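Side-chain contacts in uncharacterized protein (PDB 4MJG), which is of unknown function but belongs to the DUF4853 family and is probably a bacterial lipoprotein: residues Val10-Pro13 with Glu14-Ser17; Glu19-Ile22 with Ser23-Pro27; Glu81-Val84 with Thr85-Pro89. All blocks are in the same frame, centred on the assembly; numbering follows the deposited sequence.

Contact 1 (Val10-Pro13 with Glu14-Ser17); sequences VPFP and ERVS. With SO4 (sulfate ion), chain C.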
# COMPACT_ATOMS: atom_id res chain seq x y z
N VAL A 10 5.11 -18.57 0.19
CA VAL A 10 6.51 -18.77 -0.21
C VAL A 10 7.41 -18.54 1.01
O VAL A 10 7.34 -17.48 1.63
CB VAL A 10 6.92 -17.80 -1.34
CG1 VAL A 10 8.42 -17.90 -1.63
CG2 VAL A 10 6.12 -18.08 -2.61
N PRO A 11 8.24 -19.53 1.36
CA PRO A 11 9.06 -19.39 2.57
C PRO A 11 10.14 -18.31 2.43
O PRO A 11 10.55 -17.97 1.32
CB PRO A 11 9.70 -20.77 2.73
CG PRO A 11 9.72 -21.35 1.36
CD PRO A 11 8.48 -20.82 0.68
N PHE A 12 10.58 -17.80 3.58
CA PHE A 12 11.46 -16.62 3.66
C PHE A 12 12.70 -16.67 2.75
O PHE A 12 12.94 -15.72 2.01
CB PHE A 12 11.87 -16.40 5.12
CG PHE A 12 12.78 -15.22 5.32
CD1 PHE A 12 12.28 -13.93 5.32
CD2 PHE A 12 14.14 -15.41 5.52
CE1 PHE A 12 13.11 -12.85 5.51
CE2 PHE A 12 14.98 -14.33 5.71
CZ PHE A 12 14.47 -13.04 5.70
N PRO A 13 13.47 -17.76 2.81
CA PRO A 13 14.71 -17.79 2.02
C PRO A 13 14.50 -17.66 0.51
O PRO A 13 15.35 -17.10 -0.18
CB PRO A 13 15.31 -19.18 2.33
CG PRO A 13 14.61 -19.65 3.56
CD PRO A 13 13.24 -19.04 3.49
N GLU A 14 13.38 -18.16 0.01
CA GLU A 14 13.10 -18.20 -1.42
C GLU A 14 12.45 -16.92 -1.95
O GLU A 14 12.20 -16.80 -3.15
CB GLU A 14 12.22 -19.40 -1.76
CG GLU A 14 12.85 -20.74 -1.39
CD GLU A 14 11.88 -21.90 -1.48
OE1 GLU A 14 10.79 -21.73 -2.06
OE2 GLU A 14 12.21 -22.99 -0.97
N ARG A 15 12.17 -15.97 -1.06
CA ARG A 15 11.60 -14.69 -1.47
C ARG A 15 12.67 -13.80 -2.09
O ARG A 15 13.85 -13.93 -1.78
CB ARG A 15 10.98 -13.97 -0.26
CG ARG A 15 9.75 -14.66 0.31
CD ARG A 15 9.32 -14.03 1.62
NE ARG A 15 8.45 -14.92 2.39
CZ ARG A 15 8.08 -14.71 3.66
NH1 ARG A 15 8.49 -13.63 4.32
NH2 ARG A 15 7.30 -15.59 4.27
N VAL A 16 12.26 -12.89 -2.98
CA VAL A 16 13.19 -11.92 -3.55
C VAL A 16 13.72 -10.99 -2.46
O VAL A 16 13.11 -10.86 -1.40
CB VAL A 16 12.55 -11.05 -4.67
CG1 VAL A 16 12.09 -11.92 -5.83
CG2 VAL A 16 11.40 -10.20 -4.15
N SER A 17 14.85 -10.35 -2.73
CA SER A 17 15.47 -9.47 -1.75
C SER A 17 14.65 -8.19 -1.58
O SER A 17 13.93 -7.78 -2.49
CB SER A 17 16.90 -9.11 -2.15
OG SER A 17 16.90 -8.15 -3.19
S SO4 C . 6.00 -11.90 7.78
O1 SO4 C . 6.70 -12.17 6.50
O2 SO4 C . 4.84 -10.99 7.57
O3 SO4 C . 5.50 -13.18 8.33
O4 SO4 C . 6.96 -11.29 8.73

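Contact 2 (Glu19-Ile22 with Ser23-Pro27); sequences EEYI and SRQLP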
# COMPACT_ATOMS: atom_id res chain seq x y z
N GLU A 19 15.57 -5.22 -1.79
CA GLU A 19 15.92 -4.26 -2.85
C GLU A 19 15.20 -4.59 -4.16
O GLU A 19 14.77 -3.68 -4.87
CB GLU A 19 17.43 -4.24 -3.06
CG GLU A 19 18.21 -3.71 -1.86
CD GLU A 19 19.42 -4.58 -1.53
OE1 GLU A 19 19.22 -5.76 -1.16
OE2 GLU A 19 20.55 -4.07 -1.63
N GLU A 20 15.10 -5.88 -4.47
CA GLU A 20 14.38 -6.33 -5.66
C GLU A 20 12.89 -6.02 -5.53
O GLU A 20 12.24 -5.66 -6.51
CB GLU A 20 14.58 -7.84 -5.86
CG GLU A 20 13.86 -8.46 -7.05
CD GLU A 20 14.51 -8.15 -8.39
OE1 GLU A 20 15.48 -7.37 -8.44
OE2 GLU A 20 14.03 -8.69 -9.41
N TYR A 21 12.38 -6.16 -4.32
CA TYR A 21 10.97 -5.92 -4.04
C TYR A 21 10.63 -4.44 -4.17
O TYR A 21 9.64 -4.07 -4.81
CB TYR A 21 10.62 -6.40 -2.64
CG TYR A 21 9.14 -6.55 -2.37
CD1 TYR A 21 8.39 -5.49 -1.87
CD2 TYR A 21 8.51 -7.76 -2.58
CE1 TYR A 21 7.04 -5.64 -1.61
CE2 TYR A 21 7.16 -7.92 -2.32
CZ TYR A 21 6.42 -6.86 -1.83
OH TYR A 21 5.09 -7.03 -1.56
N ILE A 22 11.47 -3.60 -3.58
CA ILE A 22 11.33 -2.15 -3.69
C ILE A 22 11.37 -1.72 -5.16
O ILE A 22 10.55 -0.92 -5.61
CB ILE A 22 12.43 -1.43 -2.89
CG1 ILE A 22 12.14 -1.55 -1.39
CG2 ILE A 22 12.52 0.03 -3.29
CD1 ILE A 22 13.28 -1.13 -0.49
N SER A 23 12.32 -2.29 -5.90
CA SER A 23 12.51 -1.95 -7.30
C SER A 23 11.36 -2.40 -8.22
O SER A 23 10.93 -1.63 -9.09
CB SER A 23 13.82 -2.57 -7.80
OG SER A 23 13.97 -2.41 -9.19
N ARG A 24 10.85 -3.61 -8.01
CA ARG A 24 9.96 -4.25 -8.99
C ARG A 24 8.53 -4.56 -8.54
O ARG A 24 7.61 -4.55 -9.37
CB ARG A 24 10.64 -5.51 -9.52
CG ARG A 24 11.59 -5.16 -10.66
CD ARG A 24 12.73 -6.14 -10.90
NE ARG A 24 12.32 -7.42 -11.48
CZ ARG A 24 11.92 -7.62 -12.74
NH1 ARG A 24 11.86 -6.62 -13.62
NH2 ARG A 24 11.58 -8.85 -13.13
N GLN A 25 8.32 -4.85 -7.26
CA GLN A 25 6.98 -5.16 -6.77
C GLN A 25 6.25 -3.92 -6.29
O GLN A 25 5.05 -3.76 -6.56
CB GLN A 25 7.05 -6.18 -5.63
CG GLN A 25 7.85 -7.43 -5.96
CD GLN A 25 7.44 -8.08 -7.26
OE1 GLN A 25 6.25 -8.14 -7.59
NE2 GLN A 25 8.42 -8.58 -8.01
N LEU A 26 6.96 -3.04 -5.59
CA LEU A 26 6.33 -1.89 -4.93
C LEU A 26 5.50 -1.03 -5.90
O LEU A 26 4.37 -0.65 -5.56
CB LEU A 26 7.38 -1.05 -4.20
CG LEU A 26 6.89 -0.08 -3.13
CD1 LEU A 26 6.00 -0.77 -2.10
CD2 LEU A 26 8.07 0.58 -2.44
N PRO A 27 6.02 -0.75 -7.10
CA PRO A 27 5.22 0.02 -8.05
C PRO A 27 3.95 -0.70 -8.54
O PRO A 27 2.92 -0.06 -8.77
CB PRO A 27 6.19 0.26 -9.21
CG PRO A 27 7.55 0.08 -8.63
CD PRO A 27 7.38 -1.00 -7.61

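Contact 3 (Glu81-Val84 with Thr85-Pro89); sequences EKLV and TENKP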
# COMPACT_ATOMS: atom_id res chain seq x y z
N GLU A 81 -15.96 -3.35 -1.39
CA GLU A 81 -15.74 -4.80 -1.46
C GLU A 81 -15.99 -5.32 -2.87
O GLU A 81 -15.23 -6.14 -3.38
CB GLU A 81 -16.63 -5.53 -0.45
CG GLU A 81 -16.40 -7.03 -0.37
CD GLU A 81 -17.17 -7.69 0.75
OE1 GLU A 81 -17.78 -6.98 1.59
OE2 GLU A 81 -17.17 -8.94 0.81
N LYS A 82 -17.06 -4.83 -3.48
CA LYS A 82 -17.35 -5.12 -4.89
C LYS A 82 -16.15 -4.73 -5.76
O LYS A 82 -15.66 -5.54 -6.56
CB LYS A 82 -18.60 -4.35 -5.33
CG LYS A 82 -19.00 -4.53 -6.79
CD LYS A 82 -20.07 -3.52 -7.19
CE LYS A 82 -20.46 -3.67 -8.65
NZ LYS A 82 -21.14 -4.96 -8.92
N LEU A 83 -15.67 -3.50 -5.59
CA LEU A 83 -14.57 -2.97 -6.39
C LEU A 83 -13.29 -3.78 -6.19
O LEU A 83 -12.69 -4.24 -7.15
CB LEU A 83 -14.30 -1.50 -6.04
CG LEU A 83 -13.12 -0.82 -6.75
CD1 LEU A 83 -13.31 -0.84 -8.26
CD2 LEU A 83 -12.95 0.60 -6.25
N VAL A 84 -12.90 -3.96 -4.93
CA VAL A 84 -11.65 -4.65 -4.61
C VAL A 84 -11.66 -6.08 -5.15
O VAL A 84 -10.65 -6.54 -5.69
CB VAL A 84 -11.37 -4.66 -3.09
CG1 VAL A 84 -10.20 -5.57 -2.76
CG2 VAL A 84 -11.08 -3.25 -2.61
N THR A 85 -12.80 -6.75 -5.02
CA THR A 85 -12.93 -8.14 -5.46
C THR A 85 -12.92 -8.24 -6.99
O THR A 85 -12.19 -9.04 -7.56
CB THR A 85 -14.22 -8.78 -4.90
OG1 THR A 85 -14.23 -8.67 -3.47
CG2 THR A 85 -14.31 -10.25 -5.29
N GLU A 86 -13.73 -7.41 -7.64
CA GLU A 86 -13.85 -7.42 -9.09
C GLU A 86 -12.60 -6.93 -9.81
O GLU A 86 -12.36 -7.28 -10.96
CB GLU A 86 -15.04 -6.53 -9.49
CG GLU A 86 -15.45 -6.59 -10.95
CD GLU A 86 -16.75 -5.86 -11.23
OE1 GLU A 86 -17.11 -4.96 -10.44
OE2 GLU A 86 -17.41 -6.18 -12.24
N ASN A 87 -11.80 -6.11 -9.12
CA ASN A 87 -10.58 -5.56 -9.69
C ASN A 87 -9.33 -6.23 -9.09
O ASN A 87 -8.25 -5.65 -9.06
CB ASN A 87 -10.55 -4.05 -9.44
CG ASN A 87 -9.94 -3.27 -10.59
OD1 ASN A 87 -8.91 -3.66 -11.14
ND2 ASN A 87 -10.57 -2.16 -10.96
N LYS A 88 -9.50 -7.47 -8.64
CA LYS A 88 -8.43 -8.20 -7.95
C LYS A 88 -7.27 -8.53 -8.89
O LYS A 88 -7.49 -9.07 -9.96
CB LYS A 88 -9.01 -9.49 -7.36
CG LYS A 88 -8.01 -10.38 -6.64
CD LYS A 88 -8.72 -11.52 -5.91
CE LYS A 88 -9.14 -12.64 -6.85
NZ LYS A 88 -7.99 -13.44 -7.35
N PRO A 89 -6.02 -8.20 -8.48
CA PRO A 89 -4.84 -8.49 -9.30
C PRO A 89 -4.38 -9.94 -9.19
O PRO A 89 -4.69 -10.62 -8.21
CB PRO A 89 -3.78 -7.56 -8.72
CG PRO A 89 -4.15 -7.44 -7.28
CD PRO A 89 -5.66 -7.53 -7.22

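Contact 1 (Val10-Pro13 with Glu14-Ser17)
R15 turns its side chain back along the chain to V10 O, just past a short 3-10 turn at F12-E14 on the approach to helix 18-24. Two backbone bonds, E14 N to P11 O and R15 N to F12 O, each span three residues and form the turn. R15 leaves it with CG beside its own backbone N and anti to the carbonyl carbon (chi1 -67°), then runs extended to NE, which carries the guanidinium back alongside the backbone of V10-F12. There the group takes V10 O side-on with two nitrogens. R15 NE is 2.9 Å from V10 O with a fairly straight N-H (162°), while R15 NH2, at 3.2 Å from V10 O, makes a more bent bond. The oxygen lies in the guanidinium plane, although both donors are tilted from its carbonyl plane; holding one atom by two nitrogens should help to fix the rotation of the group. F12 CA sits over one guanidinium face, offset toward its rim. The F12 ring stands nearly upright to that group, the planes 77° apart, and R15 NH1 approaches the ring edge at CD1 (3.9 Å), so no cation-pi stack is made. Closer to the backbone, V10 CG1 slides past R15 CG at 4.0 Å, the two side chains running in opposite directions. On the solvent side, the extended side chain of E14 lies across the P11 ring, with OE1 3.6 Å from P11 CG. The far end of R15 leads away from the turn: NH1 donates to the carbonyl of C136, a residue disulfide-bonded to C55, and also to a sulfate ion, probably from the crystallisation liquor, which C136 N and R64 hold too. Here R15 NH1 is 3.2 Å from sulfate O1.

Contact 2 (Glu19-Ile22 with Ser23-Pro27)
S23 continues helix 18-24, its N bonded to E19 O at 3.0 Å. R24 follows with N on E20 O, and its side chain lies alongside that of E20, pointing the same way. R24 NE meets E20 OE2 at 3.0 Å in a salt bridge whose hydrogen bond is weak (124°), the carboxylate and guanidinium being turned 46° apart. Q25 sets CB over the centre of the Y21 ring, a CH-pi contact of 3.6 Å from CB to the ring centroid. CG of Q25, beside the backbone N (chi1 -52°), continues over the ring toward CD2, and the amide oxygen goes on to a bound glycerol. Since the Y21 ring also packs on V65 and L137, replacing it with an alanine would probably open a gap there and leave the aliphatic part of Q25 without its support. L26 brings N to Y21 O (3.0 Å), which thus accepts from both Q25 N and L26 N. P27 has no N-H to offer, and its CD instead faces I22 O. The i+5 to i bond from L26 N to Y21 O is a pi-type turn, wider than the alpha-helical i+4 to i step, where helix 18-24 passes into helix 26-31.

Contact 3 (Glu81-Val84 with Thr85-Pro89)
The backbone from E81 to N87 forms the closing turns of helix 77-86, with T85 N, E86 N and N87 N bonded to E81 O, K82 O and L83 O four residues earlier, before N87 departs from helical torsions. T85 adds a side-chain bond to this ladder. Its OG1 stands beside the backbone N and anti to the carbonyl carbon (chi1 -56°), which bends the hydroxyl back onto the preceding turn. OG1 donates to E81 O at 2.7 Å, while T85 N reaches the same E81 O at 3.0 Å; the two donors come from opposite faces of the carbonyl plane, so one oxygen takes two bonds. On the solvent side, K82 and E86 run side by side in the same direction. E86 OE1 lies 4.0 Å from K82 CE, yet K82 NZ remains 4.3 Å from E86 OE1, beyond salt-bridge distance. One residue further along, L83 and N87 also point the same way, with L83 CD1 4.1 Å from N87 ND2; both touch helix 34-40, L83 at V36 and E39 and N87 at P35. V84 instead faces the sheet, packing on I109 and L111 of strand 107-113. Past the helix, K88 N bonds to T85 O (3.3 Å), and the chain turns toward strand 92-97. The chemistry implies that backbone carbonyls do most of the holding here: the threonine hydroxyl is satisfied within the helix itself, whereas K82 and E86 probably contribute no more than a loose electrostatic attraction at the surface.

In the fold
Contact 1 lies at the surface, with no buried residue, contact 3 is at the surface apart from buried V84, and contact 2, with Y21, I22 and L26 buried, is nearest to the core. Contacts 1 and 2 are neighbours on one side of the chain: S17 caps helix 18-24 through E20 N, and V16 packs on the Y21 ring. Contact 3 stands apart, its centre about 23 Å from that of contact 2, and its helix covers strand 107-113, whereas Y21 and L26 of contact 2 reach strand 62-73 of the same antiparallel sheet. Charge meets backbone and anion in 10-17, a buried CH-pi contact and a more exposed, weakly bonded salt bridge mark 19-27, and a hydroxyl reinforces the helix in 81-89.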